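Local coordinates for Hcp1 family type VI secretion system effector (Yersinia pestis, PDB 3V4H), which probably builds the hexameric rings that stack into the inner tube of the type VI secretion system, as in other Hcp proteins, at residues F30-G35 with N105-L110; V77-F82 with R150-K155; G100-N105 with F125-I130. One frame throughout, in Å; residues are numbered along the deposited sequence. Where two conformers were deposited one is given.

Interaction 1. Residues F30-G35 with N105-L110; sequences FIKIDG and NVQFVL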
loop_
_atom_site.group_PDB
_atom_site.type_symbol
_atom_site.label_atom_id
_atom_site.label_comp_id
_atom_site.label_asym_id
_atom_site.label_seq_id
_atom_site.Cartn_x
_atom_site.Cartn_y
_atom_site.Cartn_z
ATOM N N PHE A 30 -6.019 -25.766 -15.789
ATOM C CA PHE A 30 -5.461 -25.920 -17.133
ATOM C C PHE A 30 -6.135 -25.003 -18.093
ATOM O O PHE A 30 -7.334 -24.780 -17.984
ATOM C CB PHE A 30 -5.661 -27.344 -17.630
ATOM C CG PHE A 30 -5.066 -28.371 -16.722
ATOM C CD1 PHE A 30 -3.725 -28.641 -16.761
ATOM C CD2 PHE A 30 -5.847 -29.031 -15.794
ATOM C CE1 PHE A 30 -3.159 -29.573 -15.904
ATOM C CE2 PHE A 30 -5.292 -29.959 -14.929
ATOM C CZ PHE A 30 -3.944 -30.231 -14.991
ATOM N N ILE A 31 -5.401 -24.532 -19.074
ATOM C CA ILE A 31 -6.040 -23.838 -20.192
ATOM C C ILE A 31 -5.549 -24.440 -21.512
ATOM O O ILE A 31 -4.343 -24.664 -21.717
ATOM C CB ILE A 31 -5.889 -22.308 -20.046
ATOM C CG1 ILE A 31 -6.946 -21.587 -20.884
ATOM C CG2 ILE A 31 -4.484 -21.865 -20.373
ATOM C CD1 ILE A 31 -7.266 -20.162 -20.493
ATOM N N LYS A 32 -6.484 -24.745 -22.400
ATOM C CA LYS A 32 -6.174 -25.335 -23.708
ATOM C C LYS A 32 -6.537 -24.302 -24.764
ATOM O O LYS A 32 -7.691 -23.918 -24.864
ATOM C CB LYS A 32 -7.003 -26.600 -23.922
ATOM C CG LYS A 32 -6.798 -27.253 -25.295
ATOM C CD LYS A 32 -8.099 -27.579 -25.977
ATOM C CE LYS A 32 -8.487 -29.035 -25.821
ATOM N NZ LYS A 32 -7.992 -29.848 -26.975
ATOM N N ILE A 33 -5.554 -23.832 -25.513
ATOM C CA ILE A 33 -5.761 -22.718 -26.441
ATOM C C ILE A 33 -5.523 -23.193 -27.885
ATOM O O ILE A 33 -4.452 -23.718 -28.200
ATOM C CB ILE A 33 -4.767 -21.600 -26.178
ATOM C CG1 ILE A 33 -5.024 -20.979 -24.822
ATOM C CG2 ILE A 33 -4.820 -20.565 -27.294
ATOM C CD1 ILE A 33 -4.010 -19.936 -24.443
ATOM N N ASP A 34 -6.490 -23.013 -28.762
ATOM C CA ASP A 34 -6.364 -23.532 -30.110
ATOM C C ASP A 34 -5.127 -23.072 -30.803
ATOM O O ASP A 34 -4.862 -21.909 -30.892
ATOM C CB ASP A 34 -7.559 -23.160 -30.955
ATOM C CG ASP A 34 -8.645 -24.191 -30.895
ATOM O OD1 ASP A 34 -8.350 -25.367 -30.695
ATOM O OD2 ASP A 34 -9.813 -23.825 -31.024
ATOM N N GLY A 35 -4.375 -24.018 -31.311
ATOM C CA GLY A 35 -3.142 -23.725 -32.025
ATOM C C GLY A 35 -1.939 -23.394 -31.144
ATOM O O GLY A 35 -0.858 -23.208 -31.654
ATOM N N ASN A 105 -11.077 -21.342 -30.238
ATOM C CA ASN A 105 -11.582 -21.969 -29.029
ATOM C C ASN A 105 -10.495 -21.925 -27.981
ATOM O O ASN A 105 -9.322 -22.155 -28.306
ATOM C CB ASN A 105 -11.918 -23.443 -29.271
ATOM C CG ASN A 105 -13.006 -23.642 -30.288
ATOM O OD1 ASN A 105 -14.176 -23.488 -29.962
ATOM N ND2 ASN A 105 -12.638 -24.001 -31.528
ATOM N N VAL A 106 -10.907 -21.616 -26.748
ATOM C CA VAL A 106 -10.076 -21.689 -25.568
ATOM C C VAL A 106 -10.924 -22.363 -24.508
ATOM O O VAL A 106 -12.102 -22.012 -24.348
ATOM C CB VAL A 106 -9.661 -20.294 -25.064
ATOM C CG1 VAL A 106 -8.938 -20.391 -23.714
ATOM C CG2 VAL A 106 -8.766 -19.599 -26.087
ATOM N N GLN A 107 -10.334 -23.336 -23.816
ATOM C CA GLN A 107 -11.013 -24.065 -22.756
ATOM C C GLN A 107 -10.194 -24.060 -21.450
ATOM O O GLN A 107 -9.056 -24.551 -21.397
ATOM C CB GLN A 107 -11.310 -25.500 -23.202
ATOM C CG GLN A 107 -12.012 -26.320 -22.119
ATOM C CD GLN A 107 -11.922 -27.828 -22.314
ATOM O OE1 GLN A 107 -12.939 -28.475 -22.559
ATOM N NE2 GLN A 107 -10.704 -28.404 -22.150
ATOM N N PHE A 108 -10.807 -23.529 -20.401
ATOM C CA PHE A 108 -10.200 -23.389 -19.073
ATOM C C PHE A 108 -10.862 -24.334 -18.097
ATOM O O PHE A 108 -12.072 -24.444 -18.074
ATOM C CB PHE A 108 -10.366 -21.969 -18.589
ATOM C CG PHE A 108 -9.973 -21.783 -17.158
ATOM C CD1 PHE A 108 -8.642 -21.820 -16.792
ATOM C CD2 PHE A 108 -10.924 -21.593 -16.186
ATOM C CE1 PHE A 108 -8.237 -21.666 -15.460
ATOM C CE2 PHE A 108 -10.549 -21.450 -14.863
ATOM C CZ PHE A 108 -9.185 -21.453 -14.493
ATOM N N VAL A 109 -10.076 -25.080 -17.350
ATOM C CA VAL A 109 -10.610 -26.136 -16.513
ATOM C C VAL A 109 -9.997 -26.091 -15.117
ATOM O O VAL A 109 -8.737 -25.995 -14.947
ATOM C CB VAL A 109 -10.374 -27.530 -17.167
ATOM C CG1 VAL A 109 -10.588 -28.655 -16.160
ATOM C CG2 VAL A 109 -11.320 -27.767 -18.391
ATOM N N LEU A 110 -10.849 -26.175 -14.102
ATOM C CA LEU A 110 -10.396 -26.442 -12.706
ATOM C C LEU A 110 -10.768 -27.820 -12.281
ATOM O O LEU A 110 -11.876 -28.282 -12.554
ATOM C CB LEU A 110 -11.076 -25.499 -11.722
ATOM C CG LEU A 110 -11.095 -23.990 -11.984
ATOM C CD1 LEU A 110 -12.020 -23.346 -10.974
ATOM C CD2 LEU A 110 -9.716 -23.345 -11.888
#

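Interaction 2. Residues V77-F82 with R150-K155; sequences VSDFCF and RFSFTK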
loop_
_atom_site.group_PDB
_atom_site.type_symbol
_atom_site.label_atom_id
_atom_site.label_comp_id
_atom_site.label_asym_id
_atom_site.label_seq_id
_atom_site.Cartn_x
_atom_site.Cartn_y
_atom_site.Cartn_z
ATOM N N VAL A 77 -18.149 -6.803 -19.239
ATOM C CA VAL A 77 -17.538 -8.108 -19.094
ATOM C C VAL A 77 -16.033 -7.967 -19.285
ATOM O O VAL A 77 -15.610 -7.610 -20.355
ATOM C CB VAL A 77 -18.070 -9.061 -20.175
ATOM C CG1 VAL A 77 -17.476 -10.446 -20.028
ATOM C CG2 VAL A 77 -19.600 -9.121 -20.127
ATOM N N SER A 78 -15.224 -8.293 -18.276
ATOM C CA SER A 78 -13.774 -8.098 -18.423
ATOM C C SER A 78 -13.077 -9.148 -19.314
ATOM O O SER A 78 -13.660 -10.171 -19.679
ATOM C CB SER A 78 -13.096 -7.964 -17.058
ATOM O OG SER A 78 -12.938 -9.244 -16.401
ATOM N N ASP A 79 -11.834 -8.856 -19.690
ATOM C CA ASP A 79 -10.969 -9.789 -20.383
ATOM C C ASP A 79 -10.766 -10.894 -19.405
ATOM O O ASP A 79 -10.819 -10.617 -18.240
ATOM C CB ASP A 79 -9.599 -9.133 -20.655
ATOM C CG ASP A 79 -9.642 -8.181 -21.852
ATOM O OD1 ASP A 79 -10.641 -8.209 -22.560
ATOM O OD2 ASP A 79 -8.670 -7.438 -22.098
ATOM N N PHE A 80 -10.616 -12.130 -19.854
ATOM C CA PHE A 80 -10.182 -13.240 -18.948
ATOM C C PHE A 80 -8.699 -13.043 -18.818
ATOM O O PHE A 80 -8.061 -12.615 -19.780
ATOM C CB PHE A 80 -10.501 -14.618 -19.539
ATOM C CG PHE A 80 -10.323 -15.770 -18.562
ATOM C CD1 PHE A 80 -11.305 -16.093 -17.639
ATOM C CD2 PHE A 80 -9.173 -16.509 -18.587
ATOM C CE1 PHE A 80 -11.134 -17.159 -16.794
ATOM C CE2 PHE A 80 -9.004 -17.574 -17.730
ATOM C CZ PHE A 80 -9.966 -17.872 -16.819
ATOM N N CYS A 81 -8.188 -13.296 -17.596
ATOM C CA CYS A 81 -6.797 -13.134 -17.187
ATOM C C CYS A 81 -6.299 -14.464 -16.634
ATOM O O CYS A 81 -7.053 -15.154 -15.908
ATOM C CB CYS A 81 -6.674 -12.106 -16.034
ATOM S SG CYS A 81 -6.852 -10.357 -16.522
ATOM N N PHE A 82 -5.090 -14.861 -17.031
ATOM C CA PHE A 82 -4.378 -15.959 -16.346
ATOM C C PHE A 82 -2.889 -15.734 -16.401
ATOM O O PHE A 82 -2.397 -14.987 -17.267
ATOM C CB PHE A 82 -4.721 -17.337 -16.915
ATOM C CG PHE A 82 -4.160 -17.627 -18.249
ATOM C CD1 PHE A 82 -2.969 -18.332 -18.378
ATOM C CD2 PHE A 82 -4.849 -17.277 -19.403
ATOM C CE1 PHE A 82 -2.436 -18.616 -19.632
ATOM C CE2 PHE A 82 -4.323 -17.530 -20.655
ATOM C CZ PHE A 82 -3.115 -18.203 -20.775
ATOM N N ARG A 150 -4.054 -11.772 -20.703
ATOM C CA ARG A 150 -5.440 -11.356 -20.798
ATOM C C ARG A 150 -5.961 -11.530 -22.212
ATOM O O ARG A 150 -5.205 -11.356 -23.166
ATOM C CB ARG A 150 -5.563 -9.886 -20.481
ATOM C CG ARG A 150 -4.925 -9.586 -19.159
ATOM C CD ARG A 150 -5.340 -8.258 -18.597
ATOM N NE ARG A 150 -4.648 -8.053 -17.327
ATOM C CZ ARG A 150 -4.782 -6.977 -16.568
ATOM N NH1 ARG A 150 -5.587 -5.985 -16.940
ATOM N NH2 ARG A 150 -4.106 -6.898 -15.429
ATOM N N PHE A 151 -7.234 -11.879 -22.355
ATOM C CA PHE A 151 -7.821 -12.047 -23.704
ATOM C C PHE A 151 -9.280 -11.654 -23.834
ATOM O O PHE A 151 -10.050 -11.669 -22.862
ATOM C CB PHE A 151 -7.574 -13.456 -24.272
ATOM C CG PHE A 151 -8.181 -14.607 -23.472
ATOM C CD1 PHE A 151 -9.523 -14.908 -23.554
ATOM C CD2 PHE A 151 -7.377 -15.446 -22.741
ATOM C CE1 PHE A 151 -10.059 -15.998 -22.893
ATOM C CE2 PHE A 151 -7.903 -16.538 -22.060
ATOM C CZ PHE A 151 -9.248 -16.819 -22.159
ATOM N N SER A 152 -9.601 -11.214 -25.043
ATOM C CA SER A 152 -10.949 -10.885 -25.511
ATOM C C SER A 152 -11.718 -12.120 -25.876
ATOM O O SER A 152 -11.092 -13.107 -26.214
ATOM C CB SER A 152 -10.833 -10.141 -26.833
ATOM O OG SER A 152 -11.220 -8.844 -26.601
ATOM N N PHE A 153 -13.058 -12.039 -25.905
ATOM C CA PHE A 153 -13.871 -13.123 -26.473
ATOM C C PHE A 153 -15.279 -12.637 -26.851
ATOM O O PHE A 153 -15.787 -11.640 -26.330
ATOM C CB PHE A 153 -13.902 -14.355 -25.540
ATOM C CG PHE A 153 -14.352 -14.041 -24.143
ATOM C CD1 PHE A 153 -15.708 -14.070 -23.803
ATOM C CD2 PHE A 153 -13.438 -13.669 -23.179
ATOM C CE1 PHE A 153 -16.138 -13.735 -22.536
ATOM C CE2 PHE A 153 -13.848 -13.367 -21.885
ATOM C CZ PHE A 153 -15.185 -13.393 -21.560
ATOM N N THR A 154 -15.897 -13.295 -27.826
ATOM C CA THR A 154 -17.238 -12.905 -28.242
ATOM C C THR A 154 -18.320 -13.704 -27.523
ATOM O O THR A 154 -19.413 -13.206 -27.344
ATOM C CB THR A 154 -17.378 -12.990 -29.775
ATOM O OG1 THR A 154 -16.820 -14.231 -30.213
ATOM C CG2 THR A 154 -16.607 -11.846 -30.422
ATOM N N LYS A 155 -18.009 -14.934 -27.111
ATOM C CA LYS A 155 -18.934 -15.781 -26.365
ATOM C C LYS A 155 -18.184 -16.585 -25.332
ATOM O O LYS A 155 -16.981 -16.811 -25.472
ATOM C CB LYS A 155 -19.641 -16.774 -27.282
ATOM C CG LYS A 155 -20.343 -16.119 -28.454
ATOM C CD LYS A 155 -21.178 -17.117 -29.234
ATOM C CE LYS A 155 -20.433 -17.742 -30.401
ATOM N NZ LYS A 155 -21.424 -18.173 -31.412
#

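Interaction 3. Residues G100-N105 with F125-I130; sequences GKHIKN and FTDVII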
loop_
_atom_site.group_PDB
_atom_site.type_symbol
_atom_site.label_atom_id
_atom_site.label_comp_id
_atom_site.label_asym_id
_atom_site.label_seq_id
_atom_site.Cartn_x
_atom_site.Cartn_y
_atom_site.Cartn_z
ATOM N N GLY A 100 -2.857 -9.445 -33.535
ATOM C CA GLY A 100 -4.325 -9.356 -33.407
ATOM C C GLY A 100 -5.010 -10.559 -34.033
ATOM O O GLY A 100 -6.061 -10.449 -34.656
ATOM N N LYS A 101 -4.388 -11.714 -33.866
ATOM C CA LYS A 101 -4.745 -12.916 -34.597
ATOM C C LYS A 101 -5.839 -13.618 -33.800
ATOM O O LYS A 101 -5.752 -13.714 -32.590
ATOM C CB LYS A 101 -3.501 -13.795 -34.694
ATOM C CG LYS A 101 -3.469 -14.757 -35.864
ATOM C CD LYS A 101 -3.016 -16.142 -35.418
ATOM C CE LYS A 101 -2.350 -16.925 -36.539
ATOM N NZ LYS A 101 -0.897 -16.608 -36.555
ATOM N N HIS A 102 -6.875 -14.107 -34.456
ATOM C CA HIS A 102 -8.007 -14.650 -33.713
ATOM C C HIS A 102 -7.743 -16.081 -33.411
ATOM O O HIS A 102 -7.048 -16.759 -34.156
ATOM C CB HIS A 102 -9.315 -14.498 -34.489
ATOM C CG HIS A 102 -9.801 -13.070 -34.594
ATOM N ND1 HIS A 102 -11.101 -12.757 -34.696
ATOM C CD2 HIS A 102 -9.105 -11.862 -34.601
ATOM C CE1 HIS A 102 -11.236 -11.418 -34.776
ATOM N NE2 HIS A 102 -10.013 -10.872 -34.719
ATOM N N ILE A 103 -8.290 -16.539 -32.289
ATOM C CA ILE A 103 -8.135 -17.910 -31.809
ATOM C C ILE A 103 -9.546 -18.454 -31.660
ATOM O O ILE A 103 -10.395 -17.790 -31.064
ATOM C CB ILE A 103 -7.431 -17.947 -30.440
ATOM C CG1 ILE A 103 -5.977 -17.442 -30.534
ATOM C CG2 ILE A 103 -7.480 -19.356 -29.841
ATOM C CD1 ILE A 103 -5.316 -17.164 -29.163
ATOM N N LYS A 104 -9.803 -19.649 -32.179
ATOM C CA LYS A 104 -11.191 -20.116 -32.333
ATOM C C LYS A 104 -11.826 -20.567 -31.020
ATOM O O LYS A 104 -12.960 -20.200 -30.722
ATOM C CB LYS A 104 -11.259 -21.247 -33.348
ATOM C CG LYS A 104 -10.968 -20.798 -34.766
ATOM C CD LYS A 104 -11.697 -21.683 -35.763
ATOM C CE LYS A 104 -11.494 -21.229 -37.195
ATOM N NZ LYS A 104 -12.425 -21.940 -38.112
ATOM N N ASN A 105 -11.077 -21.342 -30.238
ATOM C CA ASN A 105 -11.582 -21.969 -29.029
ATOM C C ASN A 105 -10.495 -21.925 -27.981
ATOM O O ASN A 105 -9.322 -22.155 -28.306
ATOM C CB ASN A 105 -11.918 -23.443 -29.271
ATOM C CG ASN A 105 -13.006 -23.642 -30.288
ATOM O OD1 ASN A 105 -14.176 -23.488 -29.962
ATOM N ND2 ASN A 105 -12.638 -24.001 -31.528
ATOM N N PHE A 125 -14.359 -20.430 -24.136
ATOM C CA PHE A 125 -14.501 -19.148 -24.792
ATOM C C PHE A 125 -14.371 -19.337 -26.299
ATOM O O PHE A 125 -13.647 -20.233 -26.756
ATOM C CB PHE A 125 -13.435 -18.145 -24.310
ATOM C CG PHE A 125 -13.181 -18.170 -22.838
ATOM C CD1 PHE A 125 -13.703 -17.192 -22.000
ATOM C CD2 PHE A 125 -12.348 -19.131 -22.285
ATOM C CE1 PHE A 125 -13.425 -17.194 -20.648
ATOM C CE2 PHE A 125 -12.076 -19.142 -20.925
ATOM C CZ PHE A 125 -12.617 -18.169 -20.103
ATOM N N THR A 126 -15.073 -18.482 -27.049
ATOM C CA THR A 126 -15.065 -18.488 -28.494
ATOM C C THR A 126 -14.576 -17.184 -29.085
ATOM O O THR A 126 -14.915 -16.113 -28.582
ATOM C CB THR A 126 -16.478 -18.697 -29.022
ATOM O OG1 THR A 126 -16.872 -20.003 -28.655
ATOM C CG2 THR A 126 -16.542 -18.570 -30.554
ATOM N N ASP A 127 -13.805 -17.302 -30.172
ATOM C CA ASP A 127 -13.274 -16.172 -30.902
ATOM C C ASP A 127 -12.467 -15.248 -29.998
ATOM O O ASP A 127 -12.873 -14.120 -29.724
ATOM C CB ASP A 127 -14.412 -15.410 -31.565
ATOM C CG ASP A 127 -13.942 -14.546 -32.673
ATOM O OD1 ASP A 127 -12.859 -14.838 -33.228
ATOM O OD2 ASP A 127 -14.658 -13.578 -33.003
ATOM N N VAL A 128 -11.300 -15.741 -29.584
ATOM C CA VAL A 128 -10.450 -15.088 -28.585
ATOM C C VAL A 128 -9.343 -14.244 -29.238
ATOM O O VAL A 128 -8.778 -14.636 -30.274
ATOM C CB VAL A 128 -9.803 -16.144 -27.671
ATOM C CG1 VAL A 128 -8.703 -15.514 -26.821
ATOM C CG2 VAL A 128 -10.865 -16.805 -26.791
ATOM N N ILE A 129 -9.086 -13.071 -28.671
ATOM C CA ILE A 129 -7.970 -12.213 -29.087
ATOM C C ILE A 129 -7.142 -11.896 -27.849
ATOM O O ILE A 129 -7.684 -11.548 -26.805
ATOM C CB ILE A 129 -8.448 -10.907 -29.723
ATOM C CG1 ILE A 129 -9.238 -11.215 -31.000
ATOM C CG2 ILE A 129 -7.268 -9.980 -30.026
ATOM C CD1 ILE A 129 -9.850 -10.000 -31.653
ATOM N N ILE A 130 -5.836 -12.071 -27.965
ATOM C CA ILE A 130 -4.915 -11.847 -26.881
ATOM C C ILE A 130 -4.634 -10.377 -26.818
ATOM O O ILE A 130 -4.084 -9.809 -27.743
ATOM C CB ILE A 130 -3.649 -12.688 -27.045
ATOM C CG1 ILE A 130 -4.047 -14.164 -27.039
ATOM C CG2 ILE A 130 -2.662 -12.448 -25.880
ATOM C CD1 ILE A 130 -2.932 -15.062 -27.490
#

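Interaction 1. Residues F30-G35 with N105-L110
Phe30 and Val109 open a run of antiparallel backbone pairing in which four bonds alternate in direction. Phe30 N gives to Val109 O and Val109 N returns to Phe30 O at 2.8 Å; Lys32 and Gln107 form the next hydrogen-bonded pair, with Lys32 N 2.8 Å from Gln107 O. The 30-33 and 105-110 strands run 169° apart with their axes 4.6 Å from each other, and the non-hydrogen-bonded pairs Ile31-Phe108 and Ile33-Val106 alternate with the hydrogen-bonded ones. A further bond, from Asp34 N to Asn105 O (3.0 Å), prolongs the ladder just past the end of the first strand.

Apolar contact gathers on the face that carries Ile31, Ile33, Val106 and Phe108. With CG1 of Ile31 turned away from its own backbone N (chi1 -159°), the side chain reaches diagonally across to Val106, with CD1 3.6 Å from Val106 CG1. The same methyl lies 4.1 Å from CB of Phe108, whose side chain it meets at about a right angle. Ile33 runs alongside Val106 instead, pointing the same way, CG1 to CG1 at 4.1 Å. The ring of Phe108 continues inward to meet Trp54 and Phe80.

On the other face, Phe30 stacks on His45, while the amide of Gln107 is held through OE1 by Lys124.

Beyond Phe108 and Val106, backbone bonds to Ile123 and Phe125 carry the sheet on to strand 119-126. This is the regular antiparallel pairing of a beta-sheet wall, one side buried against the second sheet, as in the beta-barrel of Hcp proteins.

Interaction 2. Residues V77-F82 with R150-K155
Phe80 and Phe151 are brought together by different first torsions: CG of Phe80 is trans to its backbone N (chi1 -169°), whereas CG of Phe151 sits between its backbone N and carbonyl carbon (chi1 62°), which swings the ring back under its neighbour. The two belong to an antiparallel hydrogen-bonded pair in the four-stranded sheet of the Hcp beta-barrel, where strand 76-85 lies beside strand 146-152.

The side chains run side by side, pointing the same way. CB of Phe80 stands over one face of the Phe151 ring, displaced toward the rim, in a CH-pi contact 3.9 Å from the centroid. The two rings meet obliquely, with planes at 35° and Phe80 CD2 3.6 Å from Phe151 CZ. Phe82 approaches from elsewhere: its CE2 reaches the edge of the Phe151 ring, near the plane of that ring, and the two side chains cross at about a right angle. Phe125 adds an edge-to-face partner to Phe151 and also meets the rings of Phe80 and Phe153, so an aromatic cluster fills this side of the sheet.

Further along, CZ of Phe153 lies 4.0 Å from Val77 CG1, and these two side chains also cross at about a right angle. The backbone is joined by two bonds, from Phe80 N to Phe151 O at 3.1 Å and from Phe151 N to Phe80 O at 2.8 Å.

Across the sheet from the aromatics lie Cys81 and Arg150. The arginine runs extended from CG to NE, and its NE forms a salt bridge with Glu148. At the base of the same residue, Arg150 CA makes a CA-H...O contact of 3.1 Å with Phe80 O.

Interaction 3. Residues G100-N105 with F125-I130
The imidazole of His102 has Ile129 lying over one face: Ile129 CG1 sits 3.9 Å from the ring centroid, offset toward the rim, in a CH-pi contact. At the edge, in the ring plane, is Gly100 O of its own segment. ND1 gives a hydrogen bond of 3.1 Å to Asp127 OD1, met on the syn side; it is bent (137° at the hydrogen), in keeping with an oxygen that lies out of the ring plane. Ring and carboxylate planes are 50° apart. With CG of Asp127 trans to its backbone N (chi1 -161°), the carboxylate reaches back toward the histidine although its CB leaves the other way.

Beneath this, Ile103 and Val128 form an antiparallel hydrogen-bonded pair, with Val128 N to Ile103 O at 2.7 Å. Asp127 N gives to Lys104 O from above that carbonyl's plane. On the buried side, Ile103 CD1 meets Ile130 CD1 at 3.6 Å.

Both segments turn a corner: at Lys104 within strand 103-111, and at Asp127 where strand 119-126 gives way to strand 128-138. Gly100 closes helix 90-99 with a Schellman motif, and Tyr96 of that helix packs on Ile103 and Ile130.

In the fold
Interactions 1 and 3 share Asn105 and follow strand 103-111 along its length: interaction 1 joins one edge to strand 29-33, while interaction 3 lies where the chain, having left helix 90-99, turns into the strand. Their centres are about 11 Å apart, and Val106 CG2 packs on Val128 CG2 at 3.6 Å. Interaction 2, about 13 Å between centres from interaction 1, belongs to the other sheet and faces it across the core: Phe108 CD2 is 3.9 Å from Phe80 CZ, and Ile31 CD1 4.0 Å from Phe151 CE2. Interactions 2 and 3, with centres about 10 Å apart, are joined by probable backbone bonds, including Lys155 O to Thr126 N at 3.0 Å.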